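Local structure of aminoacyltransferase FemA (Staphylococcus aureus, 1LRZ) at residues D79-E84 / A126-F131; P109-Q114 / E392-F397; R156-L161 / R360-G365. The protein transfers glycine from glycyl-tRNA to a lipid-linked peptidoglycan precursor, adding glycines 2 and 3 of the pentaglycine bridge of the staphylococcal cell wall. All coordinates share one frame; numbering follows the deposited sequence.

Contact 1. Residues D79-E84 / A126-F131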
# COMPACT_ATOMS: atom_id res chain seq x y z
N ASP A 79 -13.33 14.15 13.03
CA ASP A 79 -13.96 14.86 11.92
C ASP A 79 -13.25 16.21 11.79
O ASP A 79 -13.49 17.14 12.57
CB ASP A 79 -15.46 15.05 12.21
CG ASP A 79 -16.13 16.05 11.26
OD1 ASP A 79 -15.59 16.28 10.15
OD2 ASP A 79 -17.19 16.59 11.62
N TYR A 80 -12.38 16.32 10.79
CA TYR A 80 -11.63 17.55 10.60
C TYR A 80 -12.40 18.73 10.01
O TYR A 80 -11.83 19.80 9.84
CB TYR A 80 -10.34 17.30 9.79
CG TYR A 80 -9.25 16.63 10.60
CD1 TYR A 80 -9.08 15.24 10.56
CD2 TYR A 80 -8.38 17.38 11.40
CE1 TYR A 80 -8.07 14.62 11.31
CE2 TYR A 80 -7.36 16.77 12.15
CZ TYR A 80 -7.21 15.39 12.10
OH TYR A 80 -6.21 14.78 12.82
N GLU A 81 -13.68 18.53 9.69
CA GLU A 81 -14.50 19.64 9.19
C GLU A 81 -14.96 20.47 10.40
O GLU A 81 -15.24 21.65 10.28
CB GLU A 81 -15.74 19.11 8.45
CG GLU A 81 -15.43 18.35 7.19
CD GLU A 81 -14.56 19.16 6.25
OE1 GLU A 81 -14.98 20.28 5.90
OE2 GLU A 81 -13.47 18.68 5.87
N ASN A 82 -15.03 19.82 11.55
CA ASN A 82 -15.47 20.44 12.80
C ASN A 82 -14.29 21.14 13.48
O ASN A 82 -13.59 20.53 14.29
CB ASN A 82 -16.04 19.36 13.72
CG ASN A 82 -16.85 19.92 14.88
OD1 ASN A 82 -16.60 21.02 15.37
ND2 ASN A 82 -17.81 19.13 15.34
N GLN A 83 -14.08 22.41 13.17
CA GLN A 83 -12.97 23.15 13.74
C GLN A 83 -13.01 23.30 15.26
O GLN A 83 -11.96 23.29 15.89
CB GLN A 83 -12.86 24.52 13.06
CG GLN A 83 -12.74 24.39 11.55
CD GLN A 83 -12.37 25.69 10.84
OE1 GLN A 83 -12.49 25.78 9.61
NE2 GLN A 83 -11.89 26.68 11.58
N GLU A 84 -14.19 23.41 15.85
CA GLU A 84 -14.28 23.54 17.30
C GLU A 84 -13.89 22.22 17.96
O GLU A 84 -13.20 22.21 18.99
CB GLU A 84 -15.70 23.92 17.72
CG GLU A 84 -16.21 25.21 17.07
CD GLU A 84 -17.58 25.66 17.59
OE1 GLU A 84 -18.51 24.81 17.69
OE2 GLU A 84 -17.73 26.87 17.90
N ALA A 126 -7.02 20.77 -0.74
CA ALA A 126 -7.96 19.91 0.01
C ALA A 126 -8.93 20.69 0.90
O ALA A 126 -9.90 20.11 1.43
CB ALA A 126 -7.17 18.89 0.84
N GLY A 127 -8.67 21.98 1.08
CA GLY A 127 -9.53 22.82 1.89
C GLY A 127 -9.27 22.77 3.39
O GLY A 127 -10.15 23.10 4.19
N ASN A 128 -8.07 22.36 3.78
CA ASN A 128 -7.72 22.23 5.19
C ASN A 128 -6.62 23.20 5.63
O ASN A 128 -6.03 23.03 6.70
CB ASN A 128 -7.28 20.78 5.50
CG ASN A 128 -8.34 19.76 5.10
OD1 ASN A 128 -9.53 19.98 5.31
ND2 ASN A 128 -7.91 18.64 4.52
N ASP A 129 -6.35 24.20 4.80
CA ASP A 129 -5.32 25.20 5.10
C ASP A 129 -5.47 25.83 6.49
O ASP A 129 -4.47 26.16 7.13
CB ASP A 129 -5.35 26.31 4.05
CG ASP A 129 -4.79 25.88 2.70
OD1 ASP A 129 -4.60 24.66 2.48
OD2 ASP A 129 -4.54 26.76 1.86
N TRP A 130 -6.71 26.01 6.95
CA TRP A 130 -6.97 26.60 8.27
C TRP A 130 -6.27 25.82 9.39
O TRP A 130 -5.96 26.37 10.45
CB TRP A 130 -8.47 26.61 8.56
CG TRP A 130 -9.08 25.25 8.67
CD1 TRP A 130 -9.61 24.50 7.66
CD2 TRP A 130 -9.17 24.44 9.86
NE1 TRP A 130 -10.02 23.27 8.14
CE2 TRP A 130 -9.76 23.21 9.48
CE3 TRP A 130 -8.80 24.64 11.20
CZ2 TRP A 130 -9.99 22.18 10.41
CZ3 TRP A 130 -9.03 23.60 12.12
CH2 TRP A 130 -9.62 22.39 11.72
N PHE A 131 -6.02 24.54 9.14
CA PHE A 131 -5.37 23.70 10.13
C PHE A 131 -4.01 24.23 10.57
O PHE A 131 -3.68 24.21 11.76
CB PHE A 131 -5.19 22.28 9.59
CG PHE A 131 -4.76 21.29 10.63
CD1 PHE A 131 -5.62 20.90 11.64
CD2 PHE A 131 -3.47 20.76 10.60
CE1 PHE A 131 -5.22 20.00 12.62
CE2 PHE A 131 -3.06 19.86 11.57
CZ PHE A 131 -3.94 19.47 12.58
O HOH W 1 -11.38 21.21 6.99

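Contact 2. Residues P109-Q114 / E392-F397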
# COMPACT_ATOMS: atom_id res chain seq x y z
N PRO A 109 -0.92 14.10 11.53
CA PRO A 109 -2.28 13.74 11.10
C PRO A 109 -2.39 13.33 9.64
O PRO A 109 -1.76 13.91 8.76
CB PRO A 109 -3.09 15.00 11.43
CG PRO A 109 -2.11 16.09 11.27
CD PRO A 109 -0.85 15.53 11.89
N TYR A 110 -3.20 12.30 9.43
CA TYR A 110 -3.48 11.73 8.11
C TYR A 110 -4.54 12.67 7.55
O TYR A 110 -5.72 12.31 7.44
CB TYR A 110 -4.04 10.31 8.31
CG TYR A 110 -4.00 9.42 7.09
CD1 TYR A 110 -4.70 8.21 7.07
CD2 TYR A 110 -3.24 9.75 5.96
CE1 TYR A 110 -4.65 7.35 5.98
CE2 TYR A 110 -3.19 8.89 4.84
CZ TYR A 110 -3.90 7.69 4.87
OH TYR A 110 -3.84 6.82 3.82
N LEU A 111 -4.11 13.88 7.22
CA LEU A 111 -4.98 14.95 6.74
C LEU A 111 -4.48 15.54 5.42
O LEU A 111 -3.41 16.14 5.39
CB LEU A 111 -5.02 16.05 7.81
CG LEU A 111 -5.87 17.30 7.56
CD1 LEU A 111 -7.32 16.88 7.44
CD2 LEU A 111 -5.70 18.30 8.72
N PRO A 112 -5.26 15.40 4.34
CA PRO A 112 -4.83 15.95 3.05
C PRO A 112 -4.64 17.45 3.10
O PRO A 112 -5.34 18.16 3.82
CB PRO A 112 -5.98 15.57 2.10
CG PRO A 112 -6.58 14.36 2.73
CD PRO A 112 -6.56 14.71 4.21
N TYR A 113 -3.68 17.92 2.30
CA TYR A 113 -3.34 19.33 2.19
C TYR A 113 -3.62 19.75 0.74
O TYR A 113 -4.45 20.63 0.49
CB TYR A 113 -1.86 19.53 2.54
CG TYR A 113 -1.28 20.86 2.11
CD1 TYR A 113 -1.99 22.06 2.31
CD2 TYR A 113 -0.02 20.93 1.53
CE1 TYR A 113 -1.45 23.29 1.94
CE2 TYR A 113 0.54 22.16 1.15
CZ TYR A 113 -0.18 23.33 1.36
OH TYR A 113 0.38 24.54 1.01
N GLN A 114 -2.95 19.09 -0.20
CA GLN A 114 -3.10 19.37 -1.63
C GLN A 114 -3.18 18.08 -2.45
O GLN A 114 -2.72 17.02 -1.99
CB GLN A 114 -1.90 20.17 -2.14
CG GLN A 114 -1.64 21.49 -1.46
CD GLN A 114 -0.52 22.27 -2.12
OE1 GLN A 114 -0.70 23.43 -2.49
NE2 GLN A 114 0.65 21.64 -2.27
N GLU A 392 -0.98 15.09 -1.11
CA GLU A 392 0.05 15.65 -0.25
C GLU A 392 -0.62 15.96 1.08
O GLU A 392 -1.65 16.64 1.10
CB GLU A 392 0.64 16.93 -0.84
CG GLU A 392 1.65 17.62 0.09
CD GLU A 392 2.21 18.91 -0.50
OE1 GLU A 392 3.03 19.58 0.18
OE2 GLU A 392 1.82 19.26 -1.64
N TYR A 393 -0.04 15.47 2.18
CA TYR A 393 -0.60 15.70 3.50
C TYR A 393 0.01 16.92 4.19
O TYR A 393 1.05 17.43 3.77
CB TYR A 393 -0.43 14.44 4.36
CG TYR A 393 -1.08 13.23 3.73
CD1 TYR A 393 -0.32 12.31 3.01
CD2 TYR A 393 -2.46 13.04 3.78
CE1 TYR A 393 -0.90 11.23 2.36
CE2 TYR A 393 -3.07 11.97 3.12
CZ TYR A 393 -2.28 11.06 2.41
OH TYR A 393 -2.84 9.98 1.77
N VAL A 394 -0.64 17.40 5.25
CA VAL A 394 -0.16 18.58 5.95
C VAL A 394 1.24 18.45 6.54
O VAL A 394 1.97 19.44 6.60
CB VAL A 394 -1.13 19.00 7.08
CG1 VAL A 394 -2.45 19.50 6.46
CG2 VAL A 394 -1.40 17.83 8.01
N GLY A 395 1.62 17.25 6.96
CA GLY A 395 2.95 17.08 7.51
C GLY A 395 3.01 16.92 9.02
O GLY A 395 2.05 16.47 9.66
N ASP A 396 4.15 17.30 9.59
CA ASP A 396 4.42 17.16 11.02
C ASP A 396 4.40 18.43 11.85
O ASP A 396 4.85 19.49 11.41
CB ASP A 396 5.78 16.50 11.21
CG ASP A 396 5.87 15.18 10.49
OD1 ASP A 396 5.94 15.19 9.23
OD2 ASP A 396 5.87 14.14 11.18
N PHE A 397 3.89 18.32 13.07
CA PHE A 397 3.83 19.44 13.99
C PHE A 397 4.36 19.00 15.35
O PHE A 397 4.05 17.91 15.85
CB PHE A 397 2.39 19.96 14.15
CG PHE A 397 1.73 20.34 12.85
CD1 PHE A 397 1.26 19.36 11.98
CD2 PHE A 397 1.56 21.68 12.51
CE1 PHE A 397 0.63 19.71 10.79
CE2 PHE A 397 0.93 22.04 11.31
CZ PHE A 397 0.45 21.04 10.45
O HOH W 2 0.66 14.69 8.05

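Contact 3. Residues R156-L161 / R360-G365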
# COMPACT_ATOMS: atom_id res chain seq x y z
N ARG A 156 5.29 12.45 3.29
CA ARG A 156 4.13 13.32 3.14
C ARG A 156 3.32 13.17 1.85
O ARG A 156 2.29 13.83 1.70
CB ARG A 156 4.53 14.81 3.25
CG ARG A 156 4.73 15.37 4.65
CD ARG A 156 4.70 16.92 4.64
NE ARG A 156 5.44 17.48 3.51
CZ ARG A 156 4.89 18.21 2.55
NH1 ARG A 156 3.59 18.48 2.56
NH2 ARG A 156 5.64 18.64 1.54
N TYR A 157 3.76 12.31 0.94
CA TYR A 157 3.04 12.13 -0.32
C TYR A 157 2.66 10.68 -0.61
O TYR A 157 3.48 9.78 -0.45
CB TYR A 157 3.87 12.63 -1.50
CG TYR A 157 4.31 14.08 -1.43
CD1 TYR A 157 5.38 14.47 -0.60
CD2 TYR A 157 3.69 15.05 -2.20
CE1 TYR A 157 5.81 15.81 -0.56
CE2 TYR A 157 4.11 16.38 -2.17
CZ TYR A 157 5.17 16.75 -1.35
OH TYR A 157 5.59 18.06 -1.34
N HIS A 158 1.41 10.48 -1.04
CA HIS A 158 0.91 9.15 -1.40
C HIS A 158 0.37 9.18 -2.83
O HIS A 158 -0.13 10.20 -3.29
CB HIS A 158 -0.26 8.72 -0.49
CG HIS A 158 0.13 8.38 0.91
ND1 HIS A 158 -0.80 8.13 1.90
CD2 HIS A 158 1.35 8.23 1.49
CE1 HIS A 158 -0.18 7.85 3.03
NE2 HIS A 158 1.13 7.91 2.81
N SER A 159 0.48 8.04 -3.53
CA SER A 159 -0.07 7.89 -4.88
C SER A 159 -1.31 7.04 -4.58
O SER A 159 -1.18 5.89 -4.15
CB SER A 159 0.88 7.10 -5.77
OG SER A 159 0.19 6.70 -6.95
N VAL A 160 -2.49 7.60 -4.81
CA VAL A 160 -3.73 6.92 -4.45
C VAL A 160 -4.72 6.72 -5.60
O VAL A 160 -5.02 7.65 -6.33
CB VAL A 160 -4.44 7.73 -3.33
CG1 VAL A 160 -5.68 6.98 -2.83
CG2 VAL A 160 -3.45 7.99 -2.19
N LEU A 161 -5.24 5.50 -5.71
CA LEU A 161 -6.20 5.14 -6.75
C LEU A 161 -7.60 5.05 -6.15
O LEU A 161 -7.86 4.21 -5.27
CB LEU A 161 -5.83 3.79 -7.36
CG LEU A 161 -6.74 3.22 -8.46
CD1 LEU A 161 -6.77 4.18 -9.66
CD2 LEU A 161 -6.20 1.86 -8.89
N ARG A 360 -10.64 2.59 -1.68
CA ARG A 360 -9.39 3.32 -1.86
C ARG A 360 -8.21 2.37 -1.91
O ARG A 360 -8.07 1.50 -1.05
CB ARG A 360 -9.24 4.31 -0.70
CG ARG A 360 -7.92 5.05 -0.62
CD ARG A 360 -8.05 6.15 0.44
NE ARG A 360 -6.78 6.64 0.96
CZ ARG A 360 -6.39 7.91 0.92
NH1 ARG A 360 -7.16 8.83 0.36
NH2 ARG A 360 -5.23 8.26 1.48
N TYR A 361 -7.38 2.52 -2.93
CA TYR A 361 -6.21 1.67 -3.09
C TYR A 361 -5.00 2.61 -3.05
O TYR A 361 -4.78 3.41 -3.96
CB TYR A 361 -6.28 0.94 -4.43
CG TYR A 361 -5.21 -0.11 -4.60
CD1 TYR A 361 -5.36 -1.39 -4.05
CD2 TYR A 361 -4.04 0.17 -5.30
CE1 TYR A 361 -4.37 -2.36 -4.20
CE2 TYR A 361 -3.04 -0.78 -5.46
CZ TYR A 361 -3.21 -2.04 -4.91
OH TYR A 361 -2.22 -2.98 -5.07
N ASN A 362 -4.22 2.49 -1.98
CA ASN A 362 -3.08 3.35 -1.75
C ASN A 362 -1.74 2.75 -2.17
O ASN A 362 -1.22 1.87 -1.49
CB ASN A 362 -3.05 3.69 -0.25
CG ASN A 362 -2.34 4.99 0.04
OD1 ASN A 362 -1.47 5.41 -0.72
ND2 ASN A 362 -2.69 5.63 1.16
N PHE A 363 -1.17 3.24 -3.28
CA PHE A 363 0.14 2.76 -3.75
C PHE A 363 1.19 3.28 -2.78
O PHE A 363 2.38 2.96 -2.86
CB PHE A 363 0.44 3.26 -5.17
CG PHE A 363 -0.29 2.50 -6.24
CD1 PHE A 363 -1.44 3.02 -6.84
CD2 PHE A 363 0.18 1.24 -6.65
CE1 PHE A 363 -2.12 2.29 -7.83
CE2 PHE A 363 -0.50 0.51 -7.65
CZ PHE A 363 -1.65 1.04 -8.24
N TYR A 364 0.72 4.12 -1.86
CA TYR A 364 1.53 4.71 -0.80
C TYR A 364 2.63 5.71 -1.20
O TYR A 364 2.49 6.46 -2.16
CB TYR A 364 2.10 3.61 0.11
CG TYR A 364 2.04 3.96 1.60
CD1 TYR A 364 0.85 4.45 2.17
CD2 TYR A 364 3.14 3.80 2.43
CE1 TYR A 364 0.77 4.77 3.51
CE2 TYR A 364 3.07 4.12 3.80
CZ TYR A 364 1.88 4.60 4.33
OH TYR A 364 1.78 4.92 5.66
N GLY A 365 3.72 5.70 -0.44
CA GLY A 365 4.78 6.67 -0.61
C GLY A 365 5.52 7.00 -1.89
O GLY A 365 5.94 6.11 -2.62

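Contact 1. Residues D79-E84 / A126-F131
Gln83 lies across one face of the Trp130 indole where the N-terminal ends of two helices, 83-98 and 130-137, meet in a partly buried contact of this FemABX-family protein. Gln83 CG makes a CH-pi contact: it sits 3.6 Å from the centroid of the Trp130 six-membered ring, only 6° off its normal. Beyond CG the chain stays extended, which lays the amide flat on the indole as well, the two planes 5° apart and Gln83 CD 3.6 Å from Trp130 CD2. The opposite indole face is met near its rim by Asn128 O. At the indole edge, Tyr80 O lies in the ring plane, 3.1 Å from Trp130 CZ2. Trp130 reaches this place with CG flanked on both sides by its main-chain N and C (chi1 65°). Further along the interface, the edge of the Tyr80 ring is turned toward the face of Phe131 in an offset edge-to-face pair, Tyr80 CE2 being 3.9 Å from Phe131 CE1.

No direct hydrogen bond crosses the contact; water 1 joins the two sides instead. It accepts from Trp130 NE1 at 2.7 Å and lies 2.8 Å from Asn128 OD1, with Tyr80 O also near. More acceptors surround this water than it has protons, so they probably cannot all be served at once. Asn128 ND2 donates to Pro112 O, and Tyr80 OH is hydrogen-bonded to Pro76 O.

Behind the first shell, Asn82 is the N-cap of helix 83-98, its OD1 accepting from Leu85 N. Tyr80 belongs to a type I beta turn from Asp79 to Asn82, and an Asx turn lies over it, Glu81 N donating to Asp79 OD1 at 3.0 Å from above the carboxylate plane.

Contact 2. Residues P109-Q114 / E392-F397
Glu392 faces both Tyr113 and Gln114 in a classic beta bulge, the irregularity in the antiparallel pairing of strands 112-116 and 389-393. Both strands belong to the nine-stranded mixed sheet of FemA, whose family sits in the acetyltransferase clan. The Glu392 carbonyl O accepts two bonds, from Tyr113 N at 2.7 Å and from Gln114 N, while Glu392 N donates back to Gln114 O. The side chain is fully extended, CG opposite the backbone N (chi1 175°), and runs alongside Gln114. There Gln114 NE2 donates to Glu392 OE2 at 2.7 Å, within its own amide plane but from above that of the carboxylate. The other oxygen, Glu392 OE1, lies at the edge of the Tyr113 ring and forms a salt bridge with Arg156 NH1. This buried carboxylate is thus gripped from two directions, and the arginine would be expected to favour its charged form.

Tyr393, next along, pairs with Pro112 in a non-hydrogen-bonded position from which the two side chains diverge. Its ring runs beside that of Tyr110, pointing the same way, with the planes at 48°. Tyr110 CE2 comes within 3.4 Å of Tyr393 CZ. Tyr110 OH goes on to bond Glu324 and Arg360 NH2, and Tyr393 makes an edge-to-face pair with His158.

Val394 N donates to Leu111 O at 3.0 Å. Its two methyls part: CG1 leans on Tyr113 CB, while CG2 packs on Pro109 CG at 3.8 Å and on Leu111 CB.

From Gly395 the chain leads on to strand 397-400 of the seven-stranded sheet. Here water 2 replaces direct pairing, donating to Gly395 O at 2.8 Å and to Pro109 O at 2.6 Å. Phe397 closes the contact, its CD1 lying a loose 4.4 Å from Pro109 CD.

Contact 3. Residues R156-L161 / R360-G365
His158 carries its ring opposite its carbonyl carbon (chi1 -71°), and this brings the imidazole alongside the Tyr364 phenol. The rings point the same way, with Tyr364 CD1 over one imidazole face and His158 NE2 3.2 Å from Tyr364 CE1. Val160 turns CG1 opposite its backbone N. That methyl sits toward the rim of one face of the Arg360 guanidinium and touches Arg360 CG at 3.7 Å, the arginine chain lying extended to NE. The other methyl, CG2, meets Asn362 OD1 at 3.6 Å, so Val160 wedges between arginine and amide on the same sheet face as His158.

Strands 157-162 and 360-365 run antiparallel in the middle of the nine-stranded mixed sheet of FemA. Leu161 and Tyr361 form a regular hydrogen-bonded pair: Leu161 N donates to Tyr361 O at 2.8 Å, and Tyr361 N to Leu161 O at 2.9 Å. At Phe363 and Tyr364, both facing Ser159, the regular pairing gives way to a classic beta bulge. Phe363 N donates to Ser159 O at 2.8 Å with a bent N-H (130°), and Ser159 N donates to Tyr364 O at 2.9 Å. The Phe363 ring has Ser159 O at its edge, Tyr361 CE2 over a face, and Leu161 CB 4.0 Å from its CE1.

Polar ends on this buried surface find partners beyond the two strands. Tyr364 OH bonds His22, Tyr361 OH bonds Gln346, and Ser159 OG bonds His118. A single oxygen, Glu324 OE2, takes both Arg360 NE, in a salt bridge, and Asn362 ND2, in a hydrogen bond, the two groups that flank Val160. The buried positive charge of Arg360 is thereby balanced by Glu324, which probably fixes how the guanidinium is turned.

Overall arrangement
From the N terminus, the chain leaves strand 67-78 through 79-84, and contact 1 closes that loop when 126-131 arrives, joining the starts of helices 83-98 and 130-137. Within this span lies 109-114, whose partner 392-397 comes near the C terminus, so contacts 1 and 2 cross; Ala126 N probably donates a backbone hydrogen bond to Tyr113 O. Contact 2 connects the seven-stranded sheet (strands 102-107 and 397-400) with the nine-stranded one (112-116 and 389-393). Contact 3 opens after contact 1 has closed and lies wholly within the span of contact 2; strands 157-162 and 389-393 are neighbours in the nine-stranded sheet. Contacts 1 and 3 do not touch, their nearest atoms being about 10 Å apart.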